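Local coordinates for GDP-mannose-dependent alpha-(1-6)-phosphatidylinositol monomannoside mannosyltransferase (Corynebacterium glutamicum, PDB 3OKP), which is a two-domain glycosyltransferase of the GT-B fold, crystallised with guanosine-5'-diphosphate-alpha-D-mannose, at residues Asp214-Ala219 with Ala277-Thr282; Lys112-Thr117 with Thr373-Ser378; His120-Ser125 with Leu152-Ser157. All blocks are in the same frame, centred on the assembly; numbering follows the deposited sequence.

Interaction 1: Asp214-Ala219 with Ala277-Thr282; sequences DSLIKA and AMPART
Asp-214 and Arg-281 meet edge to edge, their side chains coming from opposite directions, where a helix of the C-terminal Rossmann-like domain of this GT-B enzyme packs against the end of a parallel strand and the loop that leaves it. The carboxylate and guanidinium planes lie only 23° apart, and the arginine takes hold end-on with both terminal nitrogens. NH1 of Arg-281 donates to OD1 of Asp-214 at 2.9 Å, almost straight. NH2 of Arg-281 reaches OD2 of Asp-214, also at 2.9 Å, using the syn lone pair of that oxygen. This two-pronged salt bridge fixes the rotation of the guanidinium about its last bonds. Arg-281 attains it by turning CG into the position between its backbone N and carbonyl carbon (chi1 68°) and then running fully extended to NE. A further hydrogen bond, from the hydroxyl of Tyr-240, falls on OD2 of Asp-214, giving this buried oxygen a second grip.

Two residues on, Leu-216 crosses Pro-279 obliquely, and the pair makes the apolar half of the contact. CD2 of Leu-216 rests 3.8 Å from CD of Pro-279, while CD1 of Leu-216 lies 3.9 Å from CB of Ala-277, so both methyls pack between Ala-277 and Pro-279. Behind them, Leu-216 also touches Cys-203 of strand 200-204 and Leu-334 of helix 331-342. The chain bends in an inverse gamma turn about Pro-279 as it leaves strand 275-278.

Between the polar and apolar halves sits one water, which donates to O of Pro-279 at 2.8 Å. The same water accepts from NH1 of Arg-281 and is hydrogen-bonded to OG of Ser-215.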
loop_
_atom_site.group_PDB
_atom_site.type_symbol
_atom_site.label_atom_id
_atom_site.label_comp_id
_atom_site.label_asym_id
_atom_site.label_seq_id
_atom_site.Cartn_x
_atom_site.Cartn_y
_atom_site.Cartn_z
ATOM N N ASP A 214 14.283 13.793 -4.119
ATOM C CA ASP A 214 15.430 14.429 -4.770
ATOM C C ASP A 214 15.041 15.077 -6.099
ATOM O O ASP A 214 15.480 16.188 -6.399
ATOM C CB ASP A 214 16.624 13.463 -4.925
ATOM C CG ASP A 214 16.254 12.118 -5.555
ATOM O OD1 ASP A 214 15.139 11.947 -6.093
ATOM O OD2 ASP A 214 17.115 11.213 -5.517
ATOM N N SER A 215 14.197 14.390 -6.871
ATOM C CA SER A 215 13.673 14.920 -8.135
ATOM C C SER A 215 12.843 16.183 -7.895
ATOM O O SER A 215 12.964 17.164 -8.635
ATOM C CB SER A 215 12.827 13.866 -8.853
ATOM O OG SER A 215 13.565 12.681 -9.091
ATOM N N LEU A 216 12.010 16.143 -6.854
ATOM C CA LEU A 216 11.196 17.285 -6.428
ATOM C C LEU A 216 12.048 18.492 -6.035
ATOM O O LEU A 216 11.771 19.622 -6.460
ATOM C CB LEU A 216 10.280 16.875 -5.263
ATOM C CG LEU A 216 8.754 16.749 -5.417
ATOM C CD1 LEU A 216 8.253 16.662 -6.863
ATOM C CD2 LEU A 216 8.201 15.597 -4.572
ATOM N N ILE A 217 13.080 18.247 -5.227
ATOM C CA ILE A 217 14.000 19.296 -4.782
ATOM C C ILE A 217 14.715 19.953 -5.970
ATOM O O ILE A 217 14.868 21.177 -6.012
ATOM C CB ILE A 217 15.013 18.757 -3.732
ATOM C CG1 ILE A 217 14.308 18.530 -2.385
ATOM C CG2 ILE A 217 16.197 19.703 -3.568
ATOM C CD1 ILE A 217 15.063 17.612 -1.424
ATOM N N LYS A 218 15.127 19.136 -6.937
ATOM C CA LYS A 218 15.821 19.629 -8.129
ATOM C C LYS A 218 14.905 20.436 -9.052
ATOM O O LYS A 218 15.373 21.280 -9.817
ATOM C CB LYS A 218 16.486 18.475 -8.886
ATOM C CG LYS A 218 17.715 17.908 -8.176
ATOM C CD LYS A 218 18.320 16.734 -8.924
ATOM C CE LYS A 218 19.422 16.070 -8.109
ATOM N NZ LYS A 218 20.147 15.032 -8.903
ATOM N N ALA A 219 13.602 20.176 -8.968
ATOM C CA ALA A 219 12.608 20.917 -9.744
ATOM C C ALA A 219 12.206 22.243 -9.086
ATOM O O ALA A 219 11.647 23.124 -9.750
ATOM C CB ALA A 219 11.376 20.049 -9.998
ATOM N N ALA A 277 2.727 15.327 -4.680
ATOM C CA ALA A 277 3.696 14.876 -5.671
ATOM C C ALA A 277 4.657 13.856 -5.075
ATOM O O ALA A 277 5.204 14.059 -3.986
ATOM C CB ALA A 277 4.459 16.065 -6.251
ATOM N N MET A 278 4.840 12.751 -5.791
ATOM C CA MET A 278 5.836 11.743 -5.442
ATOM C C MET A 278 6.242 11.050 -6.740
ATOM O O MET A 278 5.616 10.067 -7.141
ATOM C CB MET A 278 5.288 10.747 -4.407
ATOM C CG MET A 278 6.362 9.932 -3.686
ATOM S SD MET A 278 6.810 8.390 -4.517
ATOM C CE MET A 278 5.518 7.296 -3.931
ATOM N N PRO A 279 7.278 11.584 -7.416
ATOM C CA PRO A 279 7.687 11.079 -8.724
ATOM C C PRO A 279 8.584 9.844 -8.609
ATOM O O PRO A 279 9.778 9.904 -8.917
ATOM C CB PRO A 279 8.430 12.269 -9.340
ATOM C CG PRO A 279 8.991 13.015 -8.169
ATOM C CD PRO A 279 8.124 12.709 -6.967
ATOM N N ALA A 280 7.988 8.738 -8.166
ATOM C CA ALA A 280 8.693 7.471 -7.968
ATOM C C ALA A 280 9.419 6.999 -9.228
ATOM O O ALA A 280 8.863 7.044 -10.329
ATOM C CB ALA A 280 7.721 6.393 -7.480
ATOM N N ARG A 281 10.665 6.569 -9.054
ATOM C CA ARG A 281 11.447 5.984 -10.142
ATOM C C ARG A 281 11.903 4.574 -9.775
ATOM O O ARG A 281 12.144 4.275 -8.601
ATOM C CB ARG A 281 12.652 6.866 -10.503
ATOM C CG ARG A 281 13.736 6.944 -9.433
ATOM C CD ARG A 281 14.969 7.678 -9.943
ATOM N NE ARG A 281 15.994 7.804 -8.910
ATOM C CZ ARG A 281 16.032 8.766 -7.991
ATOM N NH1 ARG A 281 15.096 9.705 -7.962
ATOM N NH2 ARG A 281 17.011 8.788 -7.095
ATOM N N THR A 282 12.013 3.711 -10.780
ATOM C CA THR A 282 12.522 2.358 -10.576
ATOM C C THR A 282 14.048 2.378 -10.508
ATOM O O THR A 282 14.708 2.996 -11.345
ATOM C CB THR A 282 12.022 1.394 -11.672
ATOM O OG1 THR A 282 10.593 1.355 -11.639
ATOM C CG2 THR A 282 12.561 -0.021 -11.452
HETATM O O HOH W 1 12.515 10.155 -9.537
#

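Interaction 2: Lys112-Thr117 with Thr373-Ser378; sequences KVIAST and TNILQS
Lys-112 provides the polar part of this contact, carrying its ammonium group from the start of strand 112-116 to the C-terminal end of helix 365-377. NZ of Lys-112 donates to the carbonyl O of Ile-375 at 2.7 Å, approaching nearly in line with the carbonyl bond (C=O...N angle 170°). A second bond, again of 2.7 Å, runs from NZ of Lys-112 to O of Ser-378, here coming from above the carbonyl plane instead of along a lone pair. The chain reaches this place by leaving the strand with CG opposite its backbone N and then bending at chi3 (-65°), which brings the amine to the carbonyl groups of Ile-375 and Ser-378. A positive charge set against carbonyl groups at the C-terminal end of a helix would be expected to interact well with the helix dipole. Ser-378, the first residue to depart from helical geometry, folds its own hydroxyl back: OG of Ser-378 donates to O of Asn-374 at 2.9 Å, in the carbonyl plane, closing off the end of the helix.

The apolar part belongs to Ile-114, two residues further along the same strand face. CG1 of Ile-114 meets CG2 of Ile-375 at 4.1 Å, and CD1 of Ile-114 lies 3.9 Å from CD2 of Leu-376, those two side chains crossing at about a right angle.

The axes of strand 112-116 and of the helical segment 373-377 approach to 10.2 Å and run closer to antiparallel than to perpendicular, at 148°. As in other GT-B enzymes, the last helix of the chain has returned to the N-terminal domain, where it covers the central parallel sheet: strand 112-116 lies between strands 89-92 and 143-146, and Asn-89 donates a hydrogen bond to O of Leu-376.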
loop_
_atom_site.group_PDB
_atom_site.type_symbol
_atom_site.label_atom_id
_atom_site.label_comp_id
_atom_site.label_asym_id
_atom_site.label_seq_id
_atom_site.Cartn_x
_atom_site.Cartn_y
_atom_site.Cartn_z
ATOM N N LYS A 112 -10.779 -24.626 -1.162
ATOM C CA LYS A 112 -10.153 -23.514 -1.870
ATOM C C LYS A 112 -8.922 -23.008 -1.124
ATOM O O LYS A 112 -8.973 -22.766 0.086
ATOM C CB LYS A 112 -11.147 -22.364 -2.065
ATOM C CG LYS A 112 -10.647 -21.268 -3.003
ATOM C CD LYS A 112 -11.600 -20.077 -3.062
ATOM C CE LYS A 112 -12.946 -20.462 -3.664
ATOM N NZ LYS A 112 -13.783 -19.265 -3.928
ATOM N N VAL A 113 -7.822 -22.854 -1.855
ATOM C CA VAL A 113 -6.604 -22.265 -1.310
ATOM C C VAL A 113 -6.308 -20.943 -2.012
ATOM O O VAL A 113 -6.248 -20.877 -3.242
ATOM C CB VAL A 113 -5.383 -23.219 -1.421
ATOM C CG1 VAL A 113 -4.111 -22.530 -0.925
ATOM C CG2 VAL A 113 -5.628 -24.502 -0.637
ATOM N N ILE A 114 -6.144 -19.894 -1.212
ATOM C CA ILE A 114 -5.815 -18.564 -1.706
ATOM C C ILE A 114 -4.458 -18.158 -1.140
ATOM O O ILE A 114 -4.157 -18.445 0.018
ATOM C CB ILE A 114 -6.885 -17.505 -1.296
ATOM C CG1 ILE A 114 -8.305 -17.969 -1.646
ATOM C CG2 ILE A 114 -6.610 -16.154 -1.947
ATOM C CD1 ILE A 114 -9.056 -18.595 -0.490
ATOM N N ALA A 115 -3.638 -17.510 -1.965
ATOM C CA ALA A 115 -2.391 -16.905 -1.502
ATOM C C ALA A 115 -2.240 -15.492 -2.065
ATOM O O ALA A 115 -2.471 -15.262 -3.258
ATOM C CB ALA A 115 -1.192 -17.774 -1.878
ATOM N N SER A 116 -1.863 -14.552 -1.202
ATOM C CA SER A 116 -1.683 -13.155 -1.601
ATOM C C SER A 116 -0.214 -12.807 -1.811
ATOM O O SER A 116 0.624 -13.063 -0.948
ATOM C CB SER A 116 -2.306 -12.201 -0.574
ATOM O OG SER A 116 -3.724 -12.280 -0.582
ATOM N N THR A 117 0.091 -12.234 -2.971
ATOM C CA THR A 117 1.425 -11.712 -3.239
ATOM C C THR A 117 1.453 -10.228 -2.915
ATOM O O THR A 117 0.405 -9.574 -2.856
ATOM C CB THR A 117 1.857 -11.920 -4.706
ATOM O OG1 THR A 117 0.969 -11.211 -5.580
ATOM C CG2 THR A 117 1.871 -13.404 -5.063
ATOM N N THR A 373 -14.743 -10.553 -0.413
ATOM C CA THR A 373 -15.944 -11.352 -0.164
ATOM C C THR A 373 -16.238 -12.265 -1.357
ATOM O O THR A 373 -16.511 -13.453 -1.178
ATOM C CB THR A 373 -17.161 -10.459 0.173
ATOM O OG1 THR A 373 -16.855 -9.658 1.319
ATOM C CG2 THR A 373 -18.402 -11.302 0.481
ATOM N N ASN A 374 -16.149 -11.708 -2.566
ATOM C CA ASN A 374 -16.366 -12.473 -3.794
ATOM C C ASN A 374 -15.396 -13.642 -3.960
ATOM O O ASN A 374 -15.787 -14.713 -4.426
ATOM C CB ASN A 374 -16.311 -11.559 -5.021
ATOM C CG ASN A 374 -17.475 -10.581 -5.077
ATOM O OD1 ASN A 374 -18.472 -10.730 -4.364
ATOM N ND2 ASN A 374 -17.351 -9.569 -5.928
ATOM N N ILE A 375 -14.140 -13.433 -3.567
ATOM C CA ILE A 375 -13.125 -14.483 -3.610
ATOM C C ILE A 375 -13.426 -15.576 -2.578
ATOM O O ILE A 375 -13.429 -16.766 -2.907
ATOM C CB ILE A 375 -11.692 -13.911 -3.406
ATOM C CG1 ILE A 375 -11.343 -12.920 -4.527
ATOM C CG2 ILE A 375 -10.654 -15.034 -3.342
ATOM C CD1 ILE A 375 -10.105 -12.071 -4.258
ATOM N N LEU A 376 -13.700 -15.165 -1.342
ATOM C CA LEU A 376 -13.907 -16.106 -0.240
ATOM C C LEU A 376 -15.270 -16.806 -0.247
ATOM O O LEU A 376 -15.408 -17.899 0.306
ATOM C CB LEU A 376 -13.673 -15.416 1.110
ATOM C CG LEU A 376 -12.287 -14.815 1.382
ATOM C CD1 LEU A 376 -12.266 -14.119 2.732
ATOM C CD2 LEU A 376 -11.191 -15.874 1.305
ATOM N N GLN A 377 -16.267 -16.188 -0.876
ATOM C CA GLN A 377 -17.634 -16.719 -0.830
ATOM C C GLN A 377 -18.108 -17.407 -2.109
ATOM O O GLN A 377 -19.150 -18.065 -2.103
ATOM C CB GLN A 377 -18.635 -15.637 -0.398
ATOM C CG GLN A 377 -18.456 -15.148 1.039
ATOM C CD GLN A 377 -18.433 -16.279 2.061
ATOM O OE1 GLN A 377 -19.174 -17.256 1.947
ATOM N NE2 GLN A 377 -17.579 -16.145 3.067
ATOM N N SER A 378 -17.351 -17.264 -3.197
ATOM C CA SER A 378 -17.691 -17.947 -4.445
ATOM C C SER A 378 -17.378 -19.440 -4.356
ATOM O O SER A 378 -16.421 -19.844 -3.689
ATOM C CB SER A 378 -16.968 -17.315 -5.641
ATOM O OG SER A 378 -15.561 -17.431 -5.516
#

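Interaction 3: His120-Ser125 with Leu152-Ser157; sequences HEVGWS and LRRFKS
Arg-154 lays one face of its guanidinium over a methyl group of Val-122 where a short helical turn, held by mostly weak backbone bonds, packs against helix 149-159 in the N-terminal Rossmann-like domain of the GT-B fold. CG1 of Val-122 stands over the centre of the flat group, 3.8 Å from CZ of Arg-154. The same methyl touches the root of the side chain, with CG1 of Val-122 3.8 Å from CB of Arg-154, because the arginine is bent at both chi2 (-66°) and chi3 (-54°) and curls round the valine instead of stretching out. Beyond the methyl, NH1 of Arg-154 is hydrogen-bonded to the hydroxyl of Tyr-150 and to O of Gly-286, the latter in the loop after strand 275-278 of the other domain. This arginine therefore joins the local packing to the meeting of the two domains. The backbone of Arg-154 takes part as well, its carbonyl O lying 3.3 Å from OG of Ser-125.

Phe-155 follows, and its ring enters the same turn at its beginning. CD1 of Phe-155 is 3.7 Å from CB of Glu-121, while N of Val-122 meets the ring at its edge. With CG placed between the backbone N and the carbonyl carbon (chi1 61°), the ring is carried across the N-terminal part of the turn, and it also makes an edge-to-face contact with Phe-159. The carboxylate of Glu-121 leads away from the phenyl group to accept a hydrogen bond from N of His-118.

CB of Phe-155 also approaches CB of Ser-125 at 4.1 Å. The hydroxyl of that serine closes the turn on itself, OG of Ser-125 donating to O of Val-122 at 2.6 Å.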
loop_
_atom_site.group_PDB
_atom_site.type_symbol
_atom_site.label_atom_id
_atom_site.label_comp_id
_atom_site.label_asym_id
_atom_site.label_seq_id
_atom_site.Cartn_x
_atom_site.Cartn_y
_atom_site.Cartn_z
ATOM N N HIS A 120 7.613 -8.731 -2.585
ATOM C CA HIS A 120 8.773 -9.626 -2.554
ATOM C C HIS A 120 8.824 -10.670 -3.673
ATOM O O HIS A 120 9.909 -11.020 -4.136
ATOM C CB HIS A 120 8.877 -10.322 -1.190
ATOM N N GLU A 121 7.660 -11.155 -4.104
ATOM C CA GLU A 121 7.579 -12.213 -5.121
ATOM C C GLU A 121 8.204 -11.829 -6.469
ATOM O O GLU A 121 8.606 -12.705 -7.238
ATOM C CB GLU A 121 6.133 -12.684 -5.316
ATOM C CG GLU A 121 5.593 -13.569 -4.186
ATOM C CD GLU A 121 4.996 -12.787 -3.017
ATOM O OE1 GLU A 121 4.868 -11.544 -3.107
ATOM O OE2 GLU A 121 4.646 -13.430 -2.000
ATOM N N VAL A 122 8.283 -10.526 -6.742
ATOM C CA VAL A 122 8.961 -10.011 -7.938
ATOM C C VAL A 122 10.429 -10.448 -7.949
ATOM O O VAL A 122 10.921 -10.969 -8.950
ATOM C CB VAL A 122 8.868 -8.460 -8.040
ATOM C CG1 VAL A 122 9.624 -7.946 -9.265
ATOM C CG2 VAL A 122 7.413 -8.002 -8.091
ATOM N N GLY A 123 11.113 -10.246 -6.825
ATOM C CA GLY A 123 12.505 -10.660 -6.673
ATOM C C GLY A 123 12.682 -12.168 -6.699
ATOM O O GLY A 123 13.724 -12.664 -7.132
ATOM N N TRP A 124 11.662 -12.892 -6.229
ATOM C CA TRP A 124 11.659 -14.359 -6.237
ATOM C C TRP A 124 11.634 -14.946 -7.654
ATOM O O TRP A 124 12.092 -16.067 -7.875
ATOM C CB TRP A 124 10.475 -14.903 -5.427
ATOM C CG TRP A 124 10.679 -14.909 -3.932
ATOM C CD1 TRP A 124 10.892 -13.826 -3.130
ATOM C CD2 TRP A 124 10.662 -16.052 -3.063
ATOM N NE1 TRP A 124 11.026 -14.220 -1.821
ATOM C CE2 TRP A 124 10.887 -15.581 -1.750
ATOM C CE3 TRP A 124 10.485 -17.428 -3.266
ATOM C CZ2 TRP A 124 10.939 -16.438 -0.640
ATOM C CZ3 TRP A 124 10.536 -18.280 -2.164
ATOM C CH2 TRP A 124 10.760 -17.778 -0.869
ATOM N N SER A 125 11.100 -14.188 -8.610
ATOM C CA SER A 125 11.034 -14.641 -10.002
ATOM C C SER A 125 12.363 -14.483 -10.754
ATOM O O SER A 125 12.464 -14.851 -11.928
ATOM C CB SER A 125 9.906 -13.921 -10.749
ATOM O OG SER A 125 10.202 -12.545 -10.931
ATOM N N LEU A 152 2.100 -8.433 -11.321
ATOM C CA LEU A 152 1.609 -9.598 -12.056
ATOM C C LEU A 152 2.469 -9.927 -13.279
ATOM O O LEU A 152 2.870 -11.076 -13.462
ATOM C CB LEU A 152 0.140 -9.421 -12.469
ATOM C CG LEU A 152 -0.495 -10.612 -13.205
ATOM C CD1 LEU A 152 -0.561 -11.849 -12.304
ATOM C CD2 LEU A 152 -1.870 -10.271 -13.751
ATOM N N ARG A 153 2.758 -8.922 -14.105
ATOM C CA ARG A 153 3.606 -9.119 -15.284
ATOM C C ARG A 153 4.990 -9.669 -14.919
ATOM O O ARG A 153 5.526 -10.528 -15.624
ATOM C CB ARG A 153 3.740 -7.821 -16.088
ATOM C CG ARG A 153 4.500 -7.986 -17.407
ATOM C CD ARG A 153 4.473 -6.723 -18.263
ATOM N NE ARG A 153 5.325 -5.658 -17.737
ATOM C CZ ARG A 153 4.873 -4.577 -17.106
ATOM N NH1 ARG A 153 3.568 -4.406 -16.912
ATOM N NH2 ARG A 153 5.727 -3.661 -16.669
ATOM N N ARG A 154 5.552 -9.179 -13.814
ATOM C CA ARG A 154 6.890 -9.585 -13.375
ATOM C C ARG A 154 6.986 -11.055 -12.943
ATOM O O ARG A 154 8.011 -11.699 -13.180
ATOM C CB ARG A 154 7.402 -8.675 -12.246
ATOM C CG ARG A 154 7.588 -7.184 -12.600
ATOM C CD ARG A 154 8.699 -6.915 -13.626
ATOM N NE ARG A 154 9.991 -7.485 -13.237
ATOM C CZ ARG A 154 10.968 -6.825 -12.616
ATOM N NH1 ARG A 154 10.827 -5.544 -12.292
ATOM N NH2 ARG A 154 12.096 -7.454 -12.318
ATOM N N PHE A 155 5.933 -11.588 -12.318
ATOM C CA PHE A 155 6.003 -12.948 -11.757
ATOM C C PHE A 155 4.999 -13.994 -12.272
ATOM O O PHE A 155 5.026 -15.147 -11.825
ATOM C CB PHE A 155 6.007 -12.921 -10.213
ATOM C CG PHE A 155 4.767 -12.313 -9.588
ATOM C CD1 PHE A 155 4.887 -11.365 -8.576
ATOM C CD2 PHE A 155 3.486 -12.701 -9.990
ATOM C CE1 PHE A 155 3.757 -10.804 -7.983
ATOM C CE2 PHE A 155 2.355 -12.146 -9.406
ATOM C CZ PHE A 155 2.491 -11.195 -8.399
ATOM N N LYS A 156 4.129 -13.600 -13.202
ATOM C CA LYS A 156 3.070 -14.492 -13.700
ATOM C C LYS A 156 3.597 -15.825 -14.245
ATOM O O LYS A 156 3.096 -16.889 -13.874
ATOM C CB LYS A 156 2.207 -13.794 -14.757
ATOM C CG LYS A 156 0.872 -14.486 -15.018
ATOM C CD LYS A 156 0.119 -13.840 -16.173
ATOM C CE LYS A 156 -1.280 -14.425 -16.326
ATOM N NZ LYS A 156 -1.265 -15.851 -16.777
ATOM N N SER A 157 4.609 -15.760 -15.111
ATOM C CA SER A 157 5.181 -16.961 -15.730
ATOM C C SER A 157 5.801 -17.920 -14.709
ATOM O O SER A 157 5.792 -19.136 -14.911
ATOM C CB SER A 157 6.199 -16.590 -16.817
ATOM O OG SER A 157 7.346 -15.969 -16.266
#

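How the interactions relate
Interactions 2 and 3 are neighbours in the N-terminal domain: strand 112-116 leads directly towards the turn at 121-124, and OG1 of Thr-117 lies 3.2 Å from CZ of Phe-155, although the two centres are about 19 Å apart. Interaction 1 belongs to the other domain, its centre about 37 Å from that of interaction 2, on the opposite side of the chain's centre. Interactions 1 and 3 come nearer, about 6 Å between nearest atoms, and both lie near the ligand: the side chains of Pro-279 and Val-122 are about 12 Å and 13 Å from the bound guanosine-5'-diphosphate-alpha-D-mannose. In sequence, both fall within the span between 112-117 and 373-378.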